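Local coordinates for sulfide-quinone reductase (Aquifex aeolicus, PDB 3HYW), which oxidises hydrogen sulfide with FAD as cofactor, passes the electrons to a quinone and builds up polysulfur as the product, at residues S122-E127 and M249-F254; P46-G51 and H128-Q133; I148-G153 and F184-P189. All blocks are in the same frame, centred on the assembly; numbering follows the deposited sequence. Where two conformers were deposited one is given.

Overall arrangement
The three contacts lie in one chain, in the part of the fold beside the flavin. Interaction 1 is in the middle and holds the bound H2S beside FAD. Interaction 2 lies next to it, with centres about 10 Å apart, and both use helix 126-141. The two touch where Thr132 OG1 lies 2.9 Å from Ser122 O. Interaction 3 lies about 13 Å from interaction 1, centre to centre. Strands 247-255 and 146-150 are neighbours in the mixed sheet, with a probable hydrogen bond from Met251 N to Gly149 O (2.9 Å). Interactions 2 and 3 do not touch. The side chain of Ala129 is about 7 Å from FAD.

Interaction 1 (S122-E127 and M249-F254); sequences SICTAE and MFMPSF. With FAD (flavin-adenine dinucleotide), chain G; H2S (hydrosulfuric acid), chain J.
Ile123 and Met249 meet with their side chains at about a right angle. The thioether chain of Met249 is bent at chi2 and chi3, which brings SD and CE alongside the isoleucine branches. CG2 of Ile123 rests against Met249 CG and SD, while Ile123 CD1 meets the methyl CE of Met249 at 3.9 Å. Ile123 CG1 sits between its own backbone N and carbonyl carbon (chi1 65°), a position that lets both branches face the methionine. Met249 SD also lies against Ser122 CA. Trimming Ile123 to an alanine would probably leave Met249 CE and CG without their partners on this loop and the thioether less firmly held.

No direct hydrogen bond spans the two segments. A water links them instead: it accepts from Ile123 N (2.9 Å) and donates to Phe250 O (3.3 Å). The 122-127 segment is a loop that runs into the first residues of helix 126-141, with Thr125 as N-cap bonding His128 N. The 249-254 segment belongs to a strand of the mixed sheet in this pyridine nucleotide-disulphide oxidoreductase fold. Where loop and strand face each other they form the H2S pocket of Cys124, Met251 and Phe254. Met251 folds back at chi2 and chi3, which carries its CE to 3.7 Å from the H2S sulfur. Phe254 offers the edge of its ring, and Phe254 CZ is 3.9 Å from the H2S sulfur. Cys124 SG, in one of two deposited conformers, lies near Pro252 CD and Met251 CE. The 2.7 Å from Cys124 SG to the H2S sulfur is doubtful, too short for a plain contact and too long for a bond. The dimethylbenzene end of the flavin adjoins the loop, with FAD C7M 3.3 Å from Ile123 O and FAD C8M near Cys124 CA.

Interaction 2 (P46-G51 and H128-Q133); sequences PHLAMG and HALETQ
Leu48 and Leu130 reach each other with different first torsions. In Leu48 CG is anti to the backbone N (chi1 -174°), whereas in Leu130 CG is anti to the carbonyl carbon (chi1 -73°). The two side chains then cross obliquely, branch against branch. Leu48 CD2 lies 3.9 Å from Leu130 CG, and Leu48 CD1 meets Leu130 CD2 at 4.0 Å. Leu48 CD2 also touches the methyl of Ala129.

The middle of the contact is made by alanines. Ala49 CB and Ala129 CB are 3.9 Å apart, and Thr132 CG2 comes up to the same Ala49 methyl. Because these groups are small, the backbones approach closely. The axes of the short helical segments 46-50 and 128-133 come within 7.5 Å and cross at -33°. Ala49 CA points its hydrogen at Ala129 O (3.3 Å), and Ala49 O lies 3.2 Å from Gln133 CA. These are CH...O contacts between two helices packed through their alanines. The pair joins the short helix 45-50 to the longer helix 126-141 within the FAD-binding fold, next to the loop that carries Ile123. Helix 158-173 meets the shorter helix through Pro46, His47 and Met50.

At its C-terminal end the short helix stops at Gly51 in a Schellman motif. Gly51 has positive phi, which glycine adopts easily, and its N bonds back to Leu48 O (3.0 Å). Gln133 runs out extended beside this turn, its CG 4.0 Å from Gly51 CA.

Interaction 3 (I148-G153 and F184-P189); sequences IGAIPG and FITSEP
Ile148-Gly153 and Phe184-Pro189 run side by side in the same direction, their touching parts 7° apart. Ile148 pairs with Phe184 and Gly149 with Ile185 as parallel beta bridges. Two backbone hydrogen bonds hold them: Ile185 N to Ile148 O (2.8 Å) and Ala150 N to Ile185 O (3.0 Å). Both donors lie in the carbonyl plane. Each acceptor also takes a CH...O contact, Ile148 O from Phe184 CA and Ile185 O from Gly149 CA. Gly149 CA lies only 3.1 Å from Ile185 O. A side chain at Gly149 would run into Ile185 O, and the backbone angles there also suit a residue without a side chain.

Strand 146-150, helix 158-173 and strand 182-185 make a beta-alpha-beta crossover of the Rossmann type. The strands are neighbours in the mixed sheet, and the helix between them packs on Ile148 and Phe184. Beyond Gly153 the chain leads toward Cys156, one of the two cysteines assigned as persulfide intermediates.

Phe184 has CG anti to its own N (chi1 -167°), which swings the ring back over the first strand. Gly149 CA sits 4.2 Å above one face of the Phe184 ring, offset toward the rim, and Ile148 CG2 touches Phe184 CE1. Tyr161 and Phe210 add further aromatic contacts to this ring. Past the strands, the Ser187 side chain ties the two segments together. Its OG donates to Ile151 O (2.8 Å) from 52° above the carbonyl plane, and Ser187 CB packs on Pro152 CA at 3.8 Å. Thr186 OG1 accepts from Glu188 N, an ST turn, and donates to the anti lone pair of Glu188 OE1 (2.7 Å). The buried carboxylate is also bonded by Tyr161 OH and Phe194 N.

Interaction 1 (S122-E127 and M249-F254)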
loop_
_atom_site.group_PDB
_atom_site.type_symbol
_atom_site.label_atom_id
_atom_site.label_comp_id
_atom_site.label_asym_id
_atom_site.label_seq_id
_atom_site.Cartn_x
_atom_site.Cartn_y
_atom_site.Cartn_z
ATOM N N SER A 122 11.630 -21.516 20.735
ATOM C CA SER A 122 12.564 -20.979 19.768
ATOM C C SER A 122 12.971 -22.085 18.801
ATOM O O SER A 122 12.855 -23.270 19.116
ATOM C CB SER A 122 13.782 -20.412 20.484
ATOM O OG SER A 122 14.542 -21.457 21.054
ATOM N N ILE A 123 13.441 -21.692 17.624
ATOM C CA ILE A 123 13.725 -22.637 16.546
ATOM C C ILE A 123 15.151 -22.468 16.003
ATOM O O ILE A 123 15.467 -22.955 14.918
ATOM C CB ILE A 123 12.673 -22.522 15.407
ATOM C CG1 ILE A 123 12.748 -21.149 14.721
ATOM C CG2 ILE A 123 11.260 -22.776 15.950
ATOM C CD1 ILE A 123 11.718 -20.935 13.612
ATOM N N CYS A 124 16.008 -21.811 16.786
ATOM C CA CYS A 124 17.344 -21.408 16.328
ATOM C C CYS A 124 18.387 -22.517 16.397
ATOM O O CYS A 124 19.420 -22.441 15.729
ATOM C CB CYS A 124 17.838 -20.194 17.119
ATOM S SG CYS A 124 16.963 -18.693 16.773
ATOM N N THR A 125 18.138 -23.522 17.231
ATOM C CA THR A 125 18.945 -24.743 17.221
ATOM C C THR A 125 18.031 -25.935 16.980
ATOM O O THR A 125 16.823 -25.844 17.184
ATOM C CB THR A 125 19.748 -24.956 18.530
ATOM O OG1 THR A 125 18.849 -25.196 19.614
ATOM C CG2 THR A 125 20.634 -23.746 18.849
ATOM N N ALA A 126 18.613 -27.049 16.542
ATOM C CA ALA A 126 17.864 -28.284 16.342
ATOM C C ALA A 126 17.183 -28.708 17.639
ATOM O O ALA A 126 16.025 -29.117 17.639
ATOM C CB ALA A 126 18.787 -29.388 15.842
ATOM N N GLU A 127 17.928 -28.591 18.735
ATOM C CA GLU A 127 17.489 -28.988 20.068
ATOM C C GLU A 127 16.286 -28.172 20.545
ATOM O O GLU A 127 15.316 -28.729 21.061
ATOM C CB GLU A 127 18.656 -28.863 21.051
ATOM C CG GLU A 127 19.776 -29.902 20.836
ATOM C CD GLU A 127 20.812 -29.501 19.790
ATOM O OE1 GLU A 127 20.791 -28.346 19.301
ATOM O OE2 GLU A 127 21.665 -30.356 19.457
ATOM N N MET A 249 6.270 -18.273 19.889
ATOM C CA MET A 249 7.578 -18.583 19.351
ATOM C C MET A 249 8.254 -17.252 19.077
ATOM O O MET A 249 7.838 -16.508 18.185
ATOM C CB MET A 249 7.460 -19.411 18.063
ATOM C CG MET A 249 8.737 -20.156 17.643
ATOM S SD MET A 249 10.169 -19.123 17.263
ATOM C CE MET A 249 9.681 -18.353 15.719
ATOM N N PHE A 250 9.294 -16.953 19.850
ATOM C CA PHE A 250 10.053 -15.734 19.647
ATOM C C PHE A 250 11.505 -15.990 19.289
ATOM O O PHE A 250 12.116 -16.951 19.763
ATOM C CB PHE A 250 9.917 -14.786 20.849
ATOM C CG PHE A 250 8.674 -13.958 20.796
ATOM C CD1 PHE A 250 8.697 -12.687 20.235
ATOM C CD2 PHE A 250 7.465 -14.470 21.254
ATOM C CE1 PHE A 250 7.536 -11.934 20.141
ATOM C CE2 PHE A 250 6.304 -13.716 21.176
ATOM C CZ PHE A 250 6.341 -12.446 20.619
ATOM N N MET A 251 12.031 -15.138 18.415
ATOM C CA MET A 251 13.453 -15.122 18.111
ATOM C C MET A 251 14.195 -14.486 19.278
ATOM O O MET A 251 13.733 -13.476 19.832
ATOM C CB MET A 251 13.733 -14.321 16.839
ATOM C CG MET A 251 12.990 -14.803 15.604
ATOM S SD MET A 251 13.318 -16.528 15.169
ATOM C CE MET A 251 15.085 -16.482 14.862
ATOM N N PRO A 252 15.326 -15.092 19.677
ATOM C CA PRO A 252 16.237 -14.436 20.602
ATOM C C PRO A 252 17.171 -13.490 19.852
ATOM O O PRO A 252 17.284 -13.573 18.624
ATOM C CB PRO A 252 17.018 -15.605 21.206
ATOM C CG PRO A 252 17.025 -16.653 20.145
ATOM C CD PRO A 252 15.793 -16.442 19.294
ATOM N N SER A 253 17.802 -12.574 20.581
ATOM C CA SER A 253 18.863 -11.753 20.007
ATOM C C SER A 253 20.177 -12.538 20.087
ATOM O O SER A 253 20.253 -13.564 20.771
ATOM C CB SER A 253 18.970 -10.419 20.742
ATOM O OG SER A 253 19.355 -10.614 22.089
ATOM N N PHE A 254 21.201 -12.074 19.379
ATOM C CA PHE A 254 22.467 -12.802 19.341
ATOM C C PHE A 254 23.574 -12.028 20.039
ATOM O O PHE A 254 23.613 -10.800 19.974
ATOM C CB PHE A 254 22.916 -13.083 17.907
ATOM C CG PHE A 254 21.939 -13.879 17.079
ATOM C CD1 PHE A 254 21.026 -14.758 17.665
ATOM C CD2 PHE A 254 21.981 -13.788 15.693
ATOM C CE1 PHE A 254 20.141 -15.498 16.880
ATOM C CE2 PHE A 254 21.106 -14.540 14.883
ATOM C CZ PHE A 254 20.183 -15.389 15.477
HETATM P PA FAD G . 26.118 -22.163 12.743
HETATM O O1A FAD G . 25.814 -22.753 11.390
HETATM O O2A FAD G . 25.037 -22.101 13.777
HETATM O O5B FAD G . 27.366 -22.985 13.310
HETATM C C5B FAD G . 28.068 -22.650 14.495
HETATM C C4B FAD G . 28.826 -23.897 14.924
HETATM O O4B FAD G . 29.754 -23.576 15.960
HETATM C C3B FAD G . 27.886 -24.938 15.509
HETATM O O3B FAD G . 28.288 -26.231 15.042
HETATM C C2B FAD G . 28.101 -24.817 17.005
HETATM O O2B FAD G . 27.825 -26.040 17.684
HETATM C C1B FAD G . 29.573 -24.454 17.071
HETATM N N9A FAD G . 30.002 -23.767 18.319
HETATM C C8A FAD G . 29.332 -22.819 19.009
HETATM N N7A FAD G . 30.085 -22.440 20.073
HETATM C C5A FAD G . 31.227 -23.167 20.044
HETATM C C6A FAD G . 32.358 -23.226 20.857
HETATM N N6A FAD G . 32.459 -22.434 21.949
HETATM N N1A FAD G . 33.364 -24.085 20.543
HETATM C C2A FAD G . 33.283 -24.880 19.462
HETATM N N3A FAD G . 32.204 -24.844 18.664
HETATM C C4A FAD G . 31.170 -23.995 18.932
HETATM N N1 FAD G . 20.053 -18.254 6.251
HETATM C C2 FAD G . 19.668 -18.347 4.949
HETATM O O2 FAD G . 20.399 -17.887 4.050
HETATM N N3 FAD G . 18.504 -18.943 4.598
HETATM C C4 FAD G . 17.697 -19.460 5.547
HETATM O O4 FAD G . 16.513 -20.055 5.215
HETATM C C4X FAD G . 18.068 -19.374 6.884
HETATM N N5 FAD G . 17.251 -19.888 7.831
HETATM C C5X FAD G . 17.595 -19.823 9.137
HETATM C C6 FAD G . 16.740 -20.374 10.097
HETATM C C7 FAD G . 17.063 -20.313 11.448
HETATM C C7M FAD G . 16.103 -20.919 12.456
HETATM C C8 FAD G . 18.254 -19.694 11.835
HETATM C C8M FAD G . 18.668 -19.587 13.291
HETATM C C9 FAD G . 19.100 -19.141 10.870
HETATM C C9A FAD G . 18.790 -19.206 9.503
HETATM N N10 FAD G . 19.621 -18.688 8.550
HETATM C C10 FAD G . 19.267 -18.759 7.240
HETATM C "C1'" FAD G . 20.854 -17.972 8.950
HETATM C "C2'" FAD G . 22.212 -18.625 8.800
HETATM O "O2'" FAD G . 22.364 -19.164 7.480
HETATM C "C3'" FAD G . 22.392 -19.669 9.903
HETATM O "O3'" FAD G . 22.256 -19.025 11.193
HETATM C "C4'" FAD G . 23.749 -20.352 9.805
HETATM O "O4'" FAD G . 23.691 -21.564 10.567
HETATM C "C5'" FAD G . 24.862 -19.450 10.329
HETATM O "O5'" FAD G . 26.126 -20.078 10.137
HETATM P P FAD G . 27.303 -19.997 11.237
HETATM O O1P FAD G . 28.452 -20.826 10.727
HETATM O O2P FAD G . 27.550 -18.559 11.637
HETATM O O3P FAD G . 26.677 -20.673 12.560
HETATM S S H2S J . 18.117 -18.510 14.346
HETATM O O HOH W 1 13.736 -18.793 17.594
#

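Interaction 2 (P46-G51 and H128-Q133)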
loop_
_atom_site.group_PDB
_atom_site.type_symbol
_atom_site.label_atom_id
_atom_site.label_comp_id
_atom_site.label_asym_id
_atom_site.label_seq_id
_atom_site.Cartn_x
_atom_site.Cartn_y
_atom_site.Cartn_z
ATOM N N PRO A 46 13.169 -24.456 11.060
ATOM C CA PRO A 46 11.726 -24.181 11.156
ATOM C C PRO A 46 10.854 -25.370 10.747
ATOM O O PRO A 46 9.800 -25.603 11.343
ATOM C CB PRO A 46 11.519 -22.998 10.193
ATOM C CG PRO A 46 12.879 -22.338 10.098
ATOM C CD PRO A 46 13.851 -23.488 10.171
ATOM N N HIS A 47 11.295 -26.111 9.733
ATOM C CA HIS A 47 10.596 -27.310 9.282
ATOM C C HIS A 47 10.713 -28.419 10.324
ATOM O O HIS A 47 9.764 -29.165 10.533
ATOM C CB HIS A 47 11.165 -27.783 7.942
ATOM C CG HIS A 47 11.272 -26.704 6.911
ATOM N ND1 HIS A 47 12.186 -25.675 7.001
ATOM C CD2 HIS A 47 10.582 -26.495 5.765
ATOM C CE1 HIS A 47 12.049 -24.875 5.961
ATOM N NE2 HIS A 47 11.087 -25.355 5.191
ATOM N N LEU A 48 11.879 -28.534 10.966
ATOM C CA LEU A 48 12.049 -29.489 12.070
ATOM C C LEU A 48 11.076 -29.171 13.206
ATOM O O LEU A 48 10.462 -30.071 13.776
ATOM C CB LEU A 48 13.490 -29.497 12.591
ATOM C CG LEU A 48 13.865 -30.542 13.661
ATOM C CD1 LEU A 48 13.861 -31.979 13.093
ATOM C CD2 LEU A 48 15.214 -30.240 14.289
ATOM N N ALA A 49 10.940 -27.884 13.520
ATOM C CA ALA A 49 10.003 -27.427 14.545
ATOM C C ALA A 49 8.556 -27.740 14.182
ATOM O O ALA A 49 7.719 -27.969 15.062
ATOM C CB ALA A 49 10.180 -25.944 14.797
ATOM N N MET A 50 8.256 -27.756 12.890
ATOM C CA MET A 50 6.905 -28.066 12.440
ATOM C C MET A 50 6.645 -29.570 12.384
ATOM O O MET A 50 5.512 -29.995 12.189
ATOM C CB MET A 50 6.629 -27.427 11.076
ATOM C CG MET A 50 6.489 -25.906 11.098
ATOM S SD MET A 50 5.193 -25.313 12.202
ATOM C CE MET A 50 3.781 -26.258 11.630
ATOM N N GLY A 51 7.701 -30.368 12.548
ATOM C CA GLY A 51 7.598 -31.819 12.444
ATOM C C GLY A 51 7.644 -32.274 10.998
ATOM O O GLY A 51 7.262 -33.405 10.680
ATOM N N HIS A 128 16.343 -26.855 20.354
ATOM C CA HIS A 128 15.203 -25.977 20.655
ATOM C C HIS A 128 14.005 -26.231 19.724
ATOM O O HIS A 128 12.859 -26.237 20.170
ATOM C CB HIS A 128 15.611 -24.503 20.545
ATOM C CG HIS A 128 16.431 -24.003 21.693
ATOM N ND1 HIS A 128 17.700 -23.491 21.528
ATOM C CD2 HIS A 128 16.161 -23.916 23.017
ATOM C CE1 HIS A 128 18.180 -23.119 22.702
ATOM N NE2 HIS A 128 17.265 -23.368 23.623
ATOM N N ALA A 129 14.269 -26.409 18.429
ATOM C CA ALA A 129 13.204 -26.677 17.453
ATOM C C ALA A 129 12.406 -27.944 17.783
ATOM O O ALA A 129 11.193 -27.988 17.599
ATOM C CB ALA A 129 13.771 -26.742 16.024
ATOM N N LEU A 130 13.093 -28.965 18.286
ATOM C CA LEU A 130 12.432 -30.204 18.698
ATOM C C LEU A 130 11.502 -30.017 19.899
ATOM O O LEU A 130 10.421 -30.604 19.942
ATOM C CB LEU A 130 13.457 -31.316 18.943
ATOM C CG LEU A 130 14.051 -31.837 17.627
ATOM C CD1 LEU A 130 15.394 -32.499 17.841
ATOM C CD2 LEU A 130 13.085 -32.766 16.890
ATOM N N GLU A 131 11.918 -29.188 20.854
ATOM C CA GLU A 131 11.063 -28.792 21.979
ATOM C C GLU A 131 9.821 -28.041 21.494
ATOM O O GLU A 131 8.724 -28.261 22.002
ATOM C CB GLU A 131 11.838 -27.917 22.969
ATOM C CG GLU A 131 13.091 -28.567 23.562
ATOM C CD GLU A 131 13.697 -27.755 24.706
ATOM O OE1 GLU A 131 13.631 -26.501 24.668
ATOM O OE2 GLU A 131 14.249 -28.373 25.650
ATOM N N THR A 132 10.004 -27.149 20.518
ATOM C CA THR A 132 8.888 -26.431 19.887
ATOM C C THR A 132 7.873 -27.379 19.243
ATOM O O THR A 132 6.664 -27.186 19.382
ATOM C CB THR A 132 9.393 -25.442 18.826
ATOM O OG1 THR A 132 10.274 -24.499 19.441
ATOM C CG2 THR A 132 8.226 -24.697 18.159
ATOM N N GLN A 133 8.374 -28.387 18.526
ATOM C CA GLN A 133 7.528 -29.404 17.905
ATOM C C GLN A 133 6.616 -30.042 18.950
ATOM O O GLN A 133 5.421 -30.219 18.709
ATOM C CB GLN A 133 8.386 -30.464 17.195
ATOM C CG GLN A 133 7.590 -31.537 16.444
ATOM C CD GLN A 133 8.475 -32.578 15.744
ATOM O OE1 GLN A 133 9.583 -32.279 15.270
ATOM N NE2 GLN A 133 7.973 -33.804 15.663
#

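Interaction 3 (I148-G153 and F184-P189)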
loop_
_atom_site.group_PDB
_atom_site.type_symbol
_atom_site.label_atom_id
_atom_site.label_comp_id
_atom_site.label_asym_id
_atom_site.label_seq_id
_atom_site.Cartn_x
_atom_site.Cartn_y
_atom_site.Cartn_z
ATOM N N ILE A 148 3.821 -14.824 17.627
ATOM C CA ILE A 148 5.141 -15.165 17.131
ATOM C C ILE A 148 5.839 -13.843 16.849
ATOM O O ILE A 148 5.185 -12.858 16.545
ATOM C CB ILE A 148 5.029 -16.047 15.846
ATOM C CG1 ILE A 148 4.416 -17.413 16.194
ATOM C CG2 ILE A 148 6.395 -16.245 15.171
ATOM C CD1 ILE A 148 3.724 -18.114 15.036
ATOM N N GLY A 149 7.159 -13.804 16.971
ATOM C CA GLY A 149 7.870 -12.616 16.545
ATOM C C GLY A 149 9.301 -12.499 17.000
ATOM O O GLY A 149 10.007 -13.496 17.169
ATOM N N ALA A 150 9.715 -11.252 17.186
ATOM C CA ALA A 150 11.091 -10.920 17.505
ATOM C C ALA A 150 11.148 -9.898 18.634
ATOM O O ALA A 150 10.393 -8.923 18.651
ATOM C CB ALA A 150 11.790 -10.391 16.272
ATOM N N ILE A 151 12.038 -10.153 19.587
ATOM C CA ILE A 151 12.291 -9.241 20.694
ATOM C C ILE A 151 13.214 -8.117 20.188
ATOM O O ILE A 151 13.686 -8.176 19.046
ATOM C CB ILE A 151 12.892 -9.997 21.932
ATOM C CG1 ILE A 151 14.299 -10.543 21.631
ATOM C CG2 ILE A 151 11.955 -11.120 22.379
ATOM C CD1 ILE A 151 15.052 -11.056 22.854
ATOM N N PRO A 152 13.455 -7.075 21.010
ATOM C CA PRO A 152 14.425 -6.058 20.597
ATOM C C PRO A 152 15.830 -6.634 20.410
ATOM O O PRO A 152 16.193 -7.603 21.084
ATOM C CB PRO A 152 14.415 -5.070 21.767
ATOM C CG PRO A 152 13.086 -5.277 22.417
ATOM C CD PRO A 152 12.837 -6.744 22.309
ATOM N N GLY A 153 16.597 -6.040 19.494
ATOM C CA GLY A 153 17.970 -6.476 19.211
ATOM C C GLY A 153 18.084 -7.690 18.306
ATOM O O GLY A 153 19.189 -8.159 18.021
ATOM N N PHE A 184 1.540 -11.445 14.973
ATOM C CA PHE A 184 2.972 -11.323 14.774
ATOM C C PHE A 184 3.432 -10.031 15.433
ATOM O O PHE A 184 2.884 -8.969 15.152
ATOM C CB PHE A 184 3.276 -11.313 13.274
ATOM C CG PHE A 184 4.725 -11.499 12.944
ATOM C CD1 PHE A 184 5.255 -12.776 12.790
ATOM C CD2 PHE A 184 5.557 -10.401 12.754
ATOM C CE1 PHE A 184 6.607 -12.960 12.484
ATOM C CE2 PHE A 184 6.904 -10.577 12.442
ATOM C CZ PHE A 184 7.426 -11.860 12.304
ATOM N N ILE A 185 4.414 -10.124 16.331
ATOM C CA ILE A 185 4.917 -8.939 17.049
ATOM C C ILE A 185 6.422 -8.798 16.836
ATOM O O ILE A 185 7.192 -9.701 17.156
ATOM C CB ILE A 185 4.606 -8.980 18.569
ATOM C CG1 ILE A 185 3.111 -9.198 18.818
ATOM C CG2 ILE A 185 5.087 -7.687 19.250
ATOM C CD1 ILE A 185 2.707 -9.143 20.286
ATOM N N THR A 186 6.836 -7.663 16.290
ATOM C CA THR A 186 8.241 -7.489 15.925
ATOM C C THR A 186 8.861 -6.156 16.358
ATOM O O THR A 186 8.176 -5.128 16.468
ATOM C CB THR A 186 8.450 -7.730 14.403
ATOM O OG1 THR A 186 9.837 -7.586 14.081
ATOM C CG2 THR A 186 7.608 -6.753 13.568
ATOM N N SER A 187 10.167 -6.206 16.617
ATOM C CA SER A 187 10.993 -5.028 16.855
ATOM C C SER A 187 11.241 -4.222 15.571
ATOM O O SER A 187 11.578 -3.038 15.634
ATOM C CB SER A 187 12.322 -5.450 17.481
ATOM O OG SER A 187 12.830 -6.635 16.872
ATOM N N GLU A 188 11.083 -4.863 14.411
ATOM C CA GLU A 188 11.168 -4.166 13.124
ATOM C C GLU A 188 10.230 -2.972 13.121
ATOM O O GLU A 188 9.124 -3.058 13.672
ATOM C CB GLU A 188 10.746 -5.081 11.977
ATOM C CG GLU A 188 11.692 -6.213 11.643
ATOM C CD GLU A 188 10.964 -7.271 10.852
ATOM O OE1 GLU A 188 10.132 -7.986 11.451
ATOM O OE2 GLU A 188 11.176 -7.360 9.632
ATOM N N PRO A 189 10.655 -1.857 12.491
ATOM C CA PRO A 189 9.808 -0.670 12.405
ATOM C C PRO A 189 8.575 -0.928 11.543
ATOM O O PRO A 189 7.569 -0.249 11.691
ATOM C CB PRO A 189 10.717 0.367 11.735
ATOM C CG PRO A 189 11.735 -0.442 10.988
ATOM C CD PRO A 189 11.961 -1.655 11.834
#